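Local atomic coordinates of aldehyde dehydrogenase (Staphylococcus aureus, PDB entry 6K10), a protein that catalyses the NAD-dependent oxidation of 4,4'-diaponeurosporen-4-al to 4,4'-diaponeurosporenoic acid, a step in the biosynthesis of the carotenoid staphyloxanthin. Residues 238-252 with 398-411. The protein carries 1 engineered substitution. Sequence-based numbering, arbitrary orientation. Where two conformers were deposited one is given.
Engineered in segment 238-252: S251 (natural residue Cys).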
loop_
_atom_site.group_PDB
_atom_site.type_symbol
_atom_site.label_atom_id
_atom_site.label_comp_id
_atom_site.label_asym_id
_atom_site.label_seq_id
_atom_site.Cartn_x
_atom_site.Cartn_y
_atom_site.Cartn_z
ATOM N N ARG A 238 7.706 -32.429 -3.561
ATOM C CA ARG A 238 7.664 -30.977 -3.433
ATOM C C ARG A 238 6.772 -30.536 -2.275
ATOM O O ARG A 238 7.026 -29.500 -1.652
ATOM C CB ARG A 238 7.222 -30.361 -4.763
ATOM C CG ARG A 238 8.199 -30.703 -5.885
ATOM C CD ARG A 238 7.752 -30.268 -7.271
ATOM N NE ARG A 238 8.776 -30.630 -8.251
ATOM C CZ ARG A 238 8.687 -30.434 -9.562
ATOM N NH1 ARG A 238 7.606 -29.876 -10.091
ATOM N NH2 ARG A 238 9.690 -30.809 -10.347
ATOM N N ILE A 239 5.741 -31.319 -1.955
ATOM C CA ILE A 239 4.921 -31.027 -0.780
ATOM C C ILE A 239 5.740 -31.207 0.495
ATOM O O ILE A 239 5.767 -30.328 1.367
ATOM C CB ILE A 239 3.656 -31.911 -0.759
ATOM C CG1 ILE A 239 2.636 -31.431 -1.792
ATOM C CG2 ILE A 239 3.024 -31.917 0.632
ATOM C CD1 ILE A 239 1.574 -32.469 -2.145
ATOM N N CYS A 240 6.424 -32.350 0.620
ATOM C CA CYS A 240 7.217 -32.611 1.820
ATOM C C CYS A 240 8.336 -31.590 1.981
ATOM O O CYS A 240 8.664 -31.191 3.103
ATOM C CB CYS A 240 7.792 -34.029 1.774
ATOM S SG CYS A 240 6.600 -35.351 2.087
ATOM N N PHE A 241 8.936 -31.166 0.867
ATOM C CA PHE A 241 9.956 -30.127 0.909
ATOM C C PHE A 241 9.421 -28.851 1.552
ATOM O O PHE A 241 10.035 -28.296 2.471
ATOM C CB PHE A 241 10.465 -29.843 -0.510
ATOM C CG PHE A 241 11.330 -28.618 -0.605
ATOM C CD1 PHE A 241 12.657 -28.658 -0.223
ATOM C CD2 PHE A 241 10.814 -27.426 -1.084
ATOM C CE1 PHE A 241 13.452 -27.533 -0.314
ATOM C CE2 PHE A 241 11.605 -26.301 -1.176
ATOM C CZ PHE A 241 12.925 -26.352 -0.790
ATOM N N GLY A 242 8.269 -28.369 1.080
ATOM C CA GLY A 242 7.698 -27.151 1.625
ATOM C C GLY A 242 7.048 -27.322 2.982
ATOM O O GLY A 242 6.956 -26.351 3.740
ATOM N N LYS A 243 6.605 -28.535 3.309
ATOM C CA LYS A 243 5.903 -28.772 4.563
ATOM C C LYS A 243 6.850 -29.001 5.735
ATOM O O LYS A 243 6.643 -28.436 6.811
ATOM C CB LYS A 243 4.960 -29.972 4.426
ATOM C CG LYS A 243 4.357 -30.446 5.743
ATOM C CD LYS A 243 3.546 -29.337 6.396
ATOM C CE LYS A 243 2.643 -29.865 7.497
ATOM N NZ LYS A 243 1.712 -28.805 7.987
ATOM N N PHE A 244 7.891 -29.809 5.557
ATOM C CA PHE A 244 8.698 -30.257 6.683
ATOM C C PHE A 244 10.036 -29.540 6.795
ATOM O O PHE A 244 10.798 -29.817 7.726
ATOM C CB PHE A 244 8.874 -31.773 6.600
ATOM C CG PHE A 244 7.575 -32.508 6.737
ATOM C CD1 PHE A 244 6.927 -32.551 7.961
ATOM C CD2 PHE A 244 6.965 -33.087 5.639
ATOM C CE1 PHE A 244 5.711 -33.193 8.094
ATOM C CE2 PHE A 244 5.750 -33.735 5.767
ATOM C CZ PHE A 244 5.123 -33.788 6.998
ATOM N N THR A 245 10.331 -28.622 5.880
ATOM C CA THR A 245 11.323 -27.593 6.153
ATOM C C THR A 245 10.911 -26.810 7.395
ATOM O O THR A 245 9.741 -26.450 7.557
ATOM C CB THR A 245 11.453 -26.653 4.949
ATOM O OG1 THR A 245 12.080 -27.346 3.861
ATOM C CG2 THR A 245 12.273 -25.417 5.302
ATOM N N ASN A 246 11.877 -26.569 8.285
ATOM C CA ASN A 246 11.654 -25.840 9.539
ATOM C C ASN A 246 10.595 -26.512 10.408
ATOM O O ASN A 246 9.923 -25.851 11.205
ATOM C CB ASN A 246 11.282 -24.376 9.279
ATOM C CG ASN A 246 11.619 -23.471 10.451
ATOM O OD1 ASN A 246 12.529 -23.756 11.231
ATOM N ND2 ASN A 246 10.881 -22.374 10.581
ATOM N N ALA A 247 10.442 -27.830 10.257
ATOM C CA ALA A 247 9.468 -28.614 11.018
ATOM C C ALA A 247 8.057 -28.047 10.878
ATOM O O ALA A 247 7.260 -28.065 11.816
ATOM C CB ALA A 247 9.870 -28.714 12.493
ATOM N N GLY A 248 7.744 -27.530 9.692
ATOM C CA GLY A 248 6.417 -27.016 9.420
ATOM C C GLY A 248 6.138 -25.618 9.922
ATOM O O GLY A 248 5.018 -25.126 9.737
ATOM N N GLN A 249 7.115 -24.957 10.537
ATOM C CA GLN A 249 6.904 -23.637 11.128
ATOM C C GLN A 249 7.149 -22.558 10.069
ATOM O O GLN A 249 8.104 -21.782 10.116
ATOM C CB GLN A 249 7.796 -23.471 12.352
ATOM C CG GLN A 249 7.563 -24.580 13.376
ATOM C CD GLN A 249 8.600 -24.616 14.480
ATOM O OE1 GLN A 249 8.307 -24.297 15.632
ATOM N NE2 GLN A 249 9.816 -25.026 14.136
ATOM N N THR A 250 6.241 -22.527 9.095
ATOM C CA THR A 250 6.337 -21.632 7.952
ATOM C C THR A 250 4.944 -21.143 7.586
ATOM O O THR A 250 3.994 -21.929 7.545
ATOM C CB THR A 250 6.981 -22.333 6.747
ATOM O OG1 THR A 250 8.205 -22.955 7.155
ATOM C CG2 THR A 250 7.273 -21.337 5.635
ATOM N N SER A 251 4.830 -19.840 7.319
ATOM C CA SER A 251 3.526 -19.276 6.997
ATOM C C SER A 251 3.017 -19.735 5.637
ATOM O O SER A 251 1.803 -19.730 5.406
ATOM C CB SER A 251 3.588 -17.750 7.059
ATOM O OG SER A 251 4.493 -17.236 6.097
ATOM N N VAL A 252 3.907 -20.144 4.739
ATOM C CA VAL A 252 3.511 -20.647 3.431
ATOM C C VAL A 252 3.717 -22.159 3.336
ATOM O O VAL A 252 3.702 -22.722 2.243
ATOM C CB VAL A 252 4.244 -19.905 2.300
ATOM C CG1 VAL A 252 3.961 -18.408 2.380
ATOM C CG2 VAL A 252 5.730 -20.165 2.374
ATOM N N ASN A 398 2.361 -27.037 -9.160
ATOM C CA ASN A 398 3.294 -28.167 -9.170
ATOM C C ASN A 398 4.580 -27.858 -8.401
ATOM O O ASN A 398 5.666 -28.315 -8.763
ATOM C CB ASN A 398 3.600 -28.622 -10.600
ATOM C CG ASN A 398 2.429 -29.343 -11.243
ATOM O OD1 ASN A 398 1.592 -29.923 -10.551
ATOM N ND2 ASN A 398 2.369 -29.320 -12.573
ATOM N N ASP A 399 4.452 -27.092 -7.319
ATOM C CA ASP A 399 5.554 -26.851 -6.394
ATOM C C ASP A 399 4.965 -26.293 -5.106
ATOM O O ASP A 399 3.774 -25.985 -5.032
ATOM C CB ASP A 399 6.594 -25.888 -6.980
ATOM C CG ASP A 399 7.991 -26.126 -6.430
ATOM O OD1 ASP A 399 8.156 -27.021 -5.574
ATOM O OD2 ASP A 399 8.923 -25.404 -6.847
ATOM N N THR A 400 5.810 -26.181 -4.082
ATOM C CA THR A 400 5.444 -25.460 -2.869
ATOM C C THR A 400 6.625 -24.616 -2.411
ATOM O O THR A 400 7.782 -24.936 -2.695
ATOM C CB THR A 400 4.999 -26.386 -1.712
ATOM O OG1 THR A 400 6.130 -27.074 -1.167
ATOM C CG2 THR A 400 3.949 -27.402 -2.169
ATOM N N LEU A 401 6.304 -23.511 -1.731
ATOM C CA LEU A 401 7.256 -22.665 -1.012
ATOM C C LEU A 401 8.154 -21.818 -1.913
ATOM O O LEU A 401 8.445 -20.666 -1.579
ATOM C CB LEU A 401 8.111 -23.520 -0.066
ATOM C CG LEU A 401 9.261 -22.851 0.691
ATOM C CD1 LEU A 401 8.738 -21.926 1.777
ATOM C CD2 LEU A 401 10.176 -23.902 1.293
ATOM N N MET A 402 8.582 -22.356 -3.060
ATOM C CA MET A 402 9.648 -21.723 -3.836
ATOM C C MET A 402 9.246 -20.409 -4.501
ATOM O O MET A 402 10.127 -19.721 -5.031
ATOM C CB MET A 402 10.174 -22.687 -4.903
ATOM C CG MET A 402 10.921 -23.888 -4.342
ATOM S SD MET A 402 12.159 -23.433 -3.106
ATOM C CE MET A 402 13.442 -22.719 -4.132
ATOM N N HIS A 403 7.966 -20.028 -4.494
ATOM C CA HIS A 403 7.616 -18.728 -5.060
ATOM C C HIS A 403 8.168 -17.576 -4.226
ATOM O O HIS A 403 8.224 -16.443 -4.715
ATOM C CB HIS A 403 6.098 -18.594 -5.228
ATOM C CG HIS A 403 5.327 -18.646 -3.945
ATOM N ND1 HIS A 403 5.326 -19.748 -3.117
ATOM C CD2 HIS A 403 4.513 -17.736 -3.359
ATOM C CE1 HIS A 403 4.553 -19.512 -2.073
ATOM N NE2 HIS A 403 4.047 -18.298 -2.195
ATOM N N LEU A 404 8.592 -17.848 -2.989
ATOM C CA LEU A 404 9.281 -16.856 -2.172
ATOM C C LEU A 404 10.740 -16.683 -2.567
ATOM O O LEU A 404 11.362 -15.692 -2.171
ATOM C CB LEU A 404 9.209 -17.247 -0.692
ATOM C CG LEU A 404 7.984 -16.843 0.134
ATOM C CD1 LEU A 404 6.711 -17.423 -0.449
ATOM C CD2 LEU A 404 8.153 -17.285 1.582
ATOM N N ALA A 405 11.300 -17.622 -3.327
ATOM C CA ALA A 405 12.724 -17.621 -3.628
ATOM C C ALA A 405 13.080 -16.783 -4.846
ATOM O O ALA A 405 14.269 -16.595 -5.122
ATOM C CB ALA A 405 13.221 -19.054 -3.829
ATOM N N ASN A 406 12.091 -16.283 -5.582
ATOM C CA ASN A 406 12.363 -15.347 -6.660
ATOM C C ASN A 406 12.156 -13.938 -6.130
ATOM O O ASN A 406 11.005 -13.539 -5.892
ATOM C CB ASN A 406 11.449 -15.609 -7.855
ATOM C CG ASN A 406 11.832 -14.789 -9.076
ATOM O OD1 ASN A 406 12.653 -13.872 -8.996
ATOM N ND2 ASN A 406 11.234 -15.115 -10.216
ATOM N N PRO A 407 13.217 -13.148 -5.932
ATOM C CA PRO A 407 13.033 -11.789 -5.396
ATOM C C PRO A 407 12.294 -10.858 -6.341
ATOM O O PRO A 407 11.898 -9.765 -5.918
ATOM C CB PRO A 407 14.470 -11.313 -5.153
ATOM C CG PRO A 407 15.281 -12.075 -6.144
ATOM C CD PRO A 407 14.626 -13.425 -6.268
ATOM N N LYS A 408 12.095 -11.254 -7.599
ATOM C CA LYS A 408 11.311 -10.473 -8.544
ATOM C C LYS A 408 9.813 -10.699 -8.383
ATOM O O LYS A 408 9.024 -10.024 -9.052
ATOM C CB LYS A 408 11.744 -10.810 -9.972
ATOM C CG LYS A 408 13.126 -10.291 -10.309
ATOM C CD LYS A 408 13.403 -10.320 -11.796
ATOM C CE LYS A 408 14.772 -9.730 -12.077
ATOM N NZ LYS A 408 15.338 -10.186 -13.372
ATOM N N LEU A 409 9.409 -11.623 -7.513
ATOM C CA LEU A 409 8.010 -11.875 -7.211
ATOM C C LEU A 409 7.661 -11.220 -5.886
ATOM O O LEU A 409 8.297 -11.536 -4.871
ATOM C CB LEU A 409 7.743 -13.381 -7.143
ATOM C CG LEU A 409 7.743 -14.163 -8.455
ATOM C CD1 LEU A 409 7.446 -15.625 -8.182
ATOM C CD2 LEU A 409 6.735 -13.595 -9.445
ATOM N N PRO A 410 6.685 -10.319 -5.826
ATOM C CA PRO A 410 6.281 -9.772 -4.528
ATOM C C PRO A 410 5.733 -10.868 -3.628
ATOM O O PRO A 410 5.060 -11.792 -4.083
ATOM C CB PRO A 410 5.202 -8.746 -4.892
ATOM C CG PRO A 410 4.686 -9.202 -6.216
ATOM C CD PRO A 410 5.879 -9.770 -6.927
ATOM N N PHE A 411 6.048 -10.769 -2.340
ATOM C CA PHE A 411 5.621 -11.752 -1.352
ATOM C C PHE A 411 4.747 -11.061 -0.322
ATOM O O PHE A 411 5.208 -10.155 0.375
ATOM C CB PHE A 411 6.824 -12.419 -0.678
ATOM C CG PHE A 411 6.454 -13.259 0.513
ATOM C CD1 PHE A 411 5.428 -14.190 0.431
ATOM C CD2 PHE A 411 7.119 -13.112 1.721
ATOM C CE1 PHE A 411 5.080 -14.959 1.530
ATOM C CE2 PHE A 411 6.776 -13.881 2.821
ATOM C CZ PHE A 411 5.755 -14.806 2.724
#
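T400 lies against helix 232-244 where G242, with no side chain, lets its hydroxyl in: OG1 donates to R238 O (2.6 Å) and comes within 3.2 Å of G242 CA. The torsion that sets OG1 between backbone N and carbonyl carbon (chi1 73°) aims it at R238 O, which also accepts from G242 N on the opposite face of its carbonyl plane. The long, extended R238 reaches N398 O through NH1 (2.8 Å, N-H...O 153°), while its NH2 bonds S441 O of the second subunit. These residues are buried and closely fitted. Also buried, V252 CG1 meets F411 CE1 at 3.7 Å, and F411 in turn lies near E217, predicted to be catalytic; engineered S251 replaces the natural Cys at the other predicted active-site position.

F241, L401 and M402 form the partly exposed side. Branched L401 serves two neighbours, CD1 meeting V252 CG2 at 3.5 Å and CD2 approaching F241 CE2. M402, bent at chi2 and chi3, brings SD to the F241 ring edge, a Met-aromatic contact.

Behind the buried part, I239 packs on strand 223-226 and T400 on strand 372-376, placing the loop after strand 394-397 beside helix 232-244.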